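Local coordinates for Glyoxalase/Bleomycin resistance protein (Bacillus cereus ATCC 14579, PDB 1XQA) that is of uncertain function but binds a magnesium ion and, from its vicinal-oxygen-chelate family, is possibly a glyoxalase or dioxygenase-like metalloenzyme, at residues V14-T28 with N35-L48. Sequence-based numbering, arbitrary orientation. Where two conformers were deposited one is given.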
loop_
_atom_site.group_PDB
_atom_site.type_symbol
_atom_site.label_atom_id
_atom_site.label_comp_id
_atom_site.label_asym_id
_atom_site.label_seq_id
_atom_site.Cartn_x
_atom_site.Cartn_y
_atom_site.Cartn_z
ATOM N N VAL A 14 1.790 -13.395 -8.201
ATOM C CA VAL A 14 1.676 -11.989 -8.614
ATOM C C VAL A 14 0.898 -11.172 -7.582
ATOM O O VAL A 14 1.294 -10.071 -7.215
ATOM C CB VAL A 14 1.003 -11.915 -10.007
ATOM C CG1 VAL A 14 0.570 -10.490 -10.355
ATOM C CG2 VAL A 14 1.952 -12.446 -11.051
ATOM N N VAL A 15 -0.218 -11.724 -7.123
ATOM C CA VAL A 15 -1.077 -11.054 -6.144
ATOM C C VAL A 15 -0.291 -10.668 -4.894
ATOM O O VAL A 15 -0.384 -9.542 -4.427
ATOM C CB VAL A 15 -2.295 -11.941 -5.773
ATOM C CG1 VAL A 15 -3.116 -11.287 -4.687
ATOM C CG2 VAL A 15 -3.144 -12.196 -7.008
ATOM N N ALA A 16 0.485 -11.613 -4.367
ATOM C CA ALA A 16 1.278 -11.393 -3.151
ATOM C C ALA A 16 2.405 -10.376 -3.366
ATOM O O ALA A 16 2.644 -9.524 -2.489
ATOM C CB ALA A 16 1.855 -12.696 -2.646
ATOM N N ALA A 17 3.097 -10.489 -4.502
ATOM C CA ALA A 17 4.161 -9.545 -4.854
ATOM C C ALA A 17 3.583 -8.147 -5.010
ATOM O O ALA A 17 4.140 -7.198 -4.476
ATOM C CB ALA A 17 4.902 -9.963 -6.111
ATOM N N ARG A 18 2.447 -8.032 -5.704
ATOM C CA ARG A 18 1.795 -6.719 -5.886
ATOM C C ARG A 18 1.459 -6.029 -4.570
ATOM O O ARG A 18 1.759 -4.847 -4.367
ATOM C CB ARG A 18 0.527 -6.880 -6.713
ATOM C CG ARG A 18 -0.307 -5.613 -6.841
ATOM C CD ARG A 18 -1.545 -5.878 -7.639
ATOM N NE ARG A 18 -2.481 -4.763 -7.542
ATOM C CZ ARG A 18 -3.702 -4.762 -8.069
ATOM N NH1 ARG A 18 -4.150 -5.820 -8.757
ATOM N NH2 ARG A 18 -4.471 -3.692 -7.932
ATOM N N GLU A 19 0.817 -6.760 -3.668
ATOM C CA GLU A 19 0.320 -6.137 -2.459
ATOM C C GLU A 19 1.486 -5.688 -1.554
ATOM O O GLU A 19 1.408 -4.646 -0.913
ATOM C CB GLU A 19 -0.716 -7.038 -1.767
ATOM C CG GLU A 19 -0.171 -7.998 -0.759
ATOM C CD GLU A 19 -1.202 -9.028 -0.293
ATOM O OE1 GLU A 19 -0.763 -10.107 0.180
ATOM O OE2 GLU A 19 -2.425 -8.768 -0.420
ATOM N N PHE A 20 2.568 -6.463 -1.549
ATOM C CA PHE A 20 3.791 -6.113 -0.818
ATOM C C PHE A 20 4.414 -4.828 -1.385
ATOM O O PHE A 20 4.774 -3.911 -0.636
ATOM C CB PHE A 20 4.802 -7.262 -0.917
ATOM C CG PHE A 20 6.053 -7.046 -0.114
ATOM C CD1 PHE A 20 6.041 -7.245 1.269
ATOM C CD2 PHE A 20 7.257 -6.667 -0.742
ATOM C CE1 PHE A 20 7.206 -7.075 2.022
ATOM C CE2 PHE A 20 8.432 -6.492 0.012
ATOM C CZ PHE A 20 8.395 -6.696 1.403
ATOM N N LEU A 21 4.500 -4.751 -2.718
ATOM C CA LEU A 21 5.092 -3.576 -3.377
ATOM C C LEU A 21 4.245 -2.322 -3.173
ATOM O O LEU A 21 4.782 -1.214 -3.001
ATOM C CB LEU A 21 5.341 -3.857 -4.864
ATOM C CG LEU A 21 6.463 -4.850 -5.148
ATOM C CD1 LEU A 21 6.339 -5.361 -6.598
ATOM C CD2 LEU A 21 7.863 -4.256 -4.854
ATOM N N GLU A 22 2.927 -2.499 -3.165
ATOM C CA GLU A 22 2.008 -1.399 -2.843
ATOM C C GLU A 22 2.164 -0.914 -1.419
ATOM O O GLU A 22 2.327 0.279 -1.185
ATOM C CB GLU A 22 0.558 -1.804 -3.097
ATOM C CG GLU A 22 0.279 -1.941 -4.578
ATOM C CD GLU A 22 -1.028 -2.637 -4.886
ATOM O OE1 GLU A 22 -1.639 -3.235 -3.977
ATOM O OE2 GLU A 22 -1.421 -2.611 -6.063
ATOM N N LYS A 23 2.136 -1.842 -0.471
ATOM C CA LYS A 23 2.176 -1.483 0.940
ATOM C C LYS A 23 3.487 -0.827 1.363
ATOM O O LYS A 23 3.478 0.241 1.992
ATOM C CB LYS A 23 1.920 -2.717 1.802
ATOM C CG LYS A 23 1.750 -2.372 3.287
ATOM C CD LYS A 23 1.309 -3.558 4.077
ATOM C CE LYS A 23 1.193 -3.174 5.536
ATOM N NZ LYS A 23 0.497 -4.236 6.336
ATOM N N TYR A 24 4.608 -1.450 1.009
ATOM C CA TYR A 24 5.913 -1.015 1.535
ATOM C C TYR A 24 6.695 -0.059 0.625
ATOM O O TYR A 24 7.537 0.721 1.098
ATOM C CB TYR A 24 6.761 -2.235 1.937
ATOM C CG TYR A 24 6.103 -3.004 3.053
ATOM C CD1 TYR A 24 6.146 -2.527 4.371
ATOM C CD2 TYR A 24 5.382 -4.166 2.795
ATOM C CE1 TYR A 24 5.499 -3.205 5.395
ATOM C CE2 TYR A 24 4.736 -4.863 3.828
ATOM C CZ TYR A 24 4.807 -4.369 5.121
ATOM O OH TYR A 24 4.163 -5.054 6.124
ATOM N N PHE A 25 6.419 -0.097 -0.676
ATOM C CA PHE A 25 7.235 0.691 -1.596
ATOM C C PHE A 25 6.440 1.684 -2.423
ATOM O O PHE A 25 6.986 2.388 -3.267
ATOM C CB PHE A 25 8.140 -0.220 -2.424
ATOM C CG PHE A 25 9.101 -0.983 -1.582
ATOM C CD1 PHE A 25 10.237 -0.352 -1.077
ATOM C CD2 PHE A 25 8.825 -2.291 -1.196
ATOM C CE1 PHE A 25 11.111 -1.032 -0.242
ATOM C CE2 PHE A 25 9.697 -2.980 -0.356
ATOM C CZ PHE A 25 10.842 -2.346 0.113
ATOM N N GLY A 26 5.150 1.767 -2.145
ATOM C CA GLY A 26 4.310 2.795 -2.755
ATOM C C GLY A 26 4.099 2.681 -4.255
ATOM O O GLY A 26 3.708 3.657 -4.893
ATOM N N LEU A 27 4.332 1.500 -4.825
ATOM C CA LEU A 27 4.107 1.299 -6.260
ATOM C C LEU A 27 2.612 1.275 -6.545
ATOM O O LEU A 27 1.815 0.943 -5.666
ATOM C CB LEU A 27 4.767 -0.008 -6.747
ATOM C CG LEU A 27 6.288 -0.177 -6.607
ATOM C CD1 LEU A 27 6.748 -1.360 -7.449
ATOM C CD2 LEU A 27 7.023 1.106 -7.019
ATOM N N THR A 28 2.243 1.610 -7.785
ATOM C CA THR A 28 0.842 1.683 -8.225
ATOM C C THR A 28 0.576 0.735 -9.398
ATOM O O THR A 28 1.329 0.735 -10.375
ATOM C CB THR A 28 0.485 3.123 -8.676
ATOM O OG1 THR A 28 0.731 4.046 -7.610
ATOM C CG2 THR A 28 -0.979 3.234 -9.112
ATOM N N ASN A 35 -4.769 -13.346 -12.662
ATOM C CA ASN A 35 -3.776 -13.455 -11.590
ATOM C C ASN A 35 -2.374 -13.704 -12.167
ATOM O O ASN A 35 -1.411 -13.930 -11.434
ATOM C CB ASN A 35 -4.161 -14.577 -10.614
ATOM C CG ASN A 35 -3.989 -15.965 -11.216
ATOM O OD1 ASN A 35 -3.190 -16.773 -10.726
ATOM N ND2 ASN A 35 -4.733 -16.250 -12.283
ATOM N N ALA A 36 -2.277 -13.676 -13.491
ATOM C CA ALA A 36 -1.043 -14.053 -14.161
ATOM C C ALA A 36 -0.065 -12.897 -14.331
ATOM O O ALA A 36 1.132 -13.119 -14.532
ATOM C CB ALA A 36 -1.358 -14.679 -15.512
ATOM N N PHE A 37 -0.568 -11.669 -14.242
ATOM C CA PHE A 37 0.202 -10.523 -14.710
ATOM C C PHE A 37 -0.303 -9.222 -14.086
ATOM O O PHE A 37 -1.514 -9.015 -13.989
ATOM C CB PHE A 37 0.073 -10.491 -16.229
ATOM C CG PHE A 37 0.881 -9.445 -16.898
ATOM C CD1 PHE A 37 2.261 -9.606 -17.060
ATOM C CD2 PHE A 37 0.266 -8.315 -17.420
ATOM C CE1 PHE A 37 3.021 -8.640 -17.721
ATOM C CE2 PHE A 37 1.021 -7.339 -18.077
ATOM C CZ PHE A 37 2.398 -7.503 -18.232
ATOM N N ALA A 38 0.623 -8.360 -13.659
ATOM C CA ALA A 38 0.283 -7.039 -13.109
ATOM C C ALA A 38 1.323 -6.044 -13.566
ATOM O O ALA A 38 2.506 -6.357 -13.569
ATOM C CB ALA A 38 0.223 -7.057 -11.563
ATOM N N VAL A 39 0.886 -4.853 -13.953
ATOM C CA VAL A 39 1.812 -3.800 -14.353
ATOM C C VAL A 39 1.912 -2.820 -13.214
ATOM O O VAL A 39 0.910 -2.204 -12.845
ATOM C CB VAL A 39 1.317 -3.071 -15.607
ATOM C CG1 VAL A 39 2.330 -2.027 -16.050
ATOM C CG2 VAL A 39 1.075 -4.069 -16.711
HETATM N N MSE A 40 3.108 -2.711 -12.642
HETATM C CA MSE A 40 3.356 -1.775 -11.547
HETATM C C MSE A 40 4.186 -0.599 -12.058
HETATM O O MSE A 40 4.989 -0.751 -12.973
HETATM C CB MSE A 40 4.095 -2.449 -10.386
HETATM C CG MSE A 40 3.598 -3.867 -10.008
HETATM SE SE MSE A 40 1.760 -3.817 -9.356
HETATM C CE MSE A 40 1.975 -2.514 -7.871
ATOM N N ARG A 41 3.986 0.566 -11.442
ATOM C CA ARG A 41 4.685 1.803 -11.803
ATOM C C ARG A 41 5.232 2.435 -10.543
ATOM O O ARG A 41 4.583 2.374 -9.504
ATOM C CB ARG A 41 3.718 2.818 -12.412
ATOM C CG ARG A 41 3.031 2.398 -13.690
ATOM C CD ARG A 41 2.184 3.545 -14.215
ATOM N NE ARG A 41 2.965 4.753 -14.479
ATOM C CZ ARG A 41 3.542 5.033 -15.643
ATOM N NH1 ARG A 41 4.225 6.158 -15.795
ATOM N NH2 ARG A 41 3.439 4.188 -16.655
ATOM N N ASP A 42 6.408 3.054 -10.637
ATOM C CA ASP A 42 6.902 3.901 -9.566
ATOM C C ASP A 42 6.633 5.356 -9.909
ATOM O O ASP A 42 6.061 5.657 -10.948
ATOM C CB ASP A 42 8.386 3.633 -9.250
ATOM C CG ASP A 42 9.351 4.171 -10.314
ATOM O OD1 ASP A 42 8.930 4.795 -11.317
ATOM O OD2 ASP A 42 10.566 3.963 -10.122
ATOM N N ASN A 43 7.075 6.258 -9.043
ATOM C CA ASN A 43 6.816 7.681 -9.204
ATOM C C ASN A 43 7.515 8.329 -10.404
ATOM O O ASN A 43 7.076 9.370 -10.899
ATOM C CB ASN A 43 7.230 8.402 -7.930
ATOM C CG ASN A 43 6.494 9.677 -7.742
ATOM O OD1 ASN A 43 7.099 10.751 -7.648
ATOM N ND2 ASN A 43 5.164 9.590 -7.713
ATOM N N ASP A 44 8.601 7.702 -10.857
ATOM C CA ASP A 44 9.410 8.205 -11.970
ATOM C C ASP A 44 9.046 7.576 -13.309
ATOM O O ASP A 44 9.703 7.826 -14.311
ATOM C CB ASP A 44 10.891 7.947 -11.700
ATOM C CG ASP A 44 11.618 9.167 -11.180
ATOM O OD1 ASP A 44 11.358 10.293 -11.662
ATOM O OD2 ASP A 44 12.485 8.993 -10.302
ATOM N N GLY A 45 8.027 6.733 -13.329
ATOM C CA GLY A 45 7.605 6.115 -14.581
ATOM C C GLY A 45 8.300 4.813 -14.956
ATOM O O GLY A 45 8.089 4.302 -16.057
ATOM N N PHE A 46 9.134 4.272 -14.068
ATOM C CA PHE A 46 9.703 2.947 -14.319
ATOM C C PHE A 46 8.555 1.944 -14.323
ATOM O O PHE A 46 7.636 2.049 -13.495
ATOM C CB PHE A 46 10.720 2.570 -13.234
ATOM C CG PHE A 46 11.559 1.355 -13.579
ATOM C CD1 PHE A 46 12.798 1.502 -14.196
ATOM C CD2 PHE A 46 11.116 0.068 -13.271
ATOM C CE1 PHE A 46 13.578 0.377 -14.502
ATOM C CE2 PHE A 46 11.884 -1.056 -13.587
ATOM C CZ PHE A 46 13.113 -0.898 -14.198
ATOM N N ILE A 47 8.593 0.988 -15.252
ATOM C CA ILE A 47 7.554 -0.036 -15.357
ATOM C C ILE A 47 8.073 -1.380 -14.874
ATOM O O ILE A 47 8.943 -1.972 -15.504
ATOM C CB ILE A 47 7.065 -0.224 -16.825
ATOM C CG1 ILE A 47 6.665 1.113 -17.458
ATOM C CG2 ILE A 47 5.934 -1.290 -16.918
ATOM C CD1 ILE A 47 5.475 1.730 -16.859
ATOM N N LEU A 48 7.509 -1.872 -13.780
ATOM C CA LEU A 48 7.842 -3.200 -13.275
ATOM C C LEU A 48 6.666 -4.122 -13.492
ATOM O O LEU A 48 5.642 -3.980 -12.820
ATOM C CB LEU A 48 8.163 -3.120 -11.775
ATOM C CG LEU A 48 8.348 -4.465 -11.049
ATOM C CD1 LEU A 48 9.610 -5.126 -11.515
ATOM C CD2 LEU A 48 8.378 -4.261 -9.532
HETATM O O HOH W 1 -0.007 -15.243 -9.574
#
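Met40, a selenomethionine, has CG anti to its carbonyl carbon and then bends twice (chi2 -64°, chi3 -56°), which lays its selenium and terminal methyl against helix 14-25. Arg18, extended from CG to NE, crosses it at about a right angle, with Arg18 CG 3.7 Å from Met40 SE. The methyl CE is also 3.7 Å from Glu22 CG and touches Leu27 CB, so Met40 touches three residues, Arg18, Glu22 and Leu27. Beyond it Arg18 NE donates an almost straight bond to the syn side of Glu22 OE2 (2.8 Å), within the guanidinium plane but tilted out of the carboxylate plane. Arg18 NH2 hydrogen-bonds to Cys29 O of the second subunit, so the residue also takes part in the subunit interface.

Toward the start of the helix, Val14 CG1 rests on Ala38 CB at 3.7 Å, and a water bridges Val14 N to Asn35 O. Leu48 CD2 meets Leu21 CD1 and Leu27 CD1, crossing both side chains, while Leu27 CD2 packs on Asp42 CB. Past Gly26, whose positive phi takes the chain out of the helix, Thr28 and Arg41 form an antiparallel hydrogen-bonded pair: Thr28 N to Arg41 O is 3.0 Å and nearly straight, whereas the return bond from Arg41 N to Thr28 O is more bent.

The contact lies within a βαβββ module (strand 6-11, helix 14-25, strands 28-33, 37-41 and 47-52), as in the vicinal-oxygen-chelate fold, its helix nearly parallel to strand 37-41. Its chemistry is divided: the middle is apolar, the Thr28-Arg41 pair joins the start of strand 28-33 to strand 37-41 through backbone bonds, and the Arg18–Glu22 salt bridge probably holds the guanidinium in position for the subunit interface.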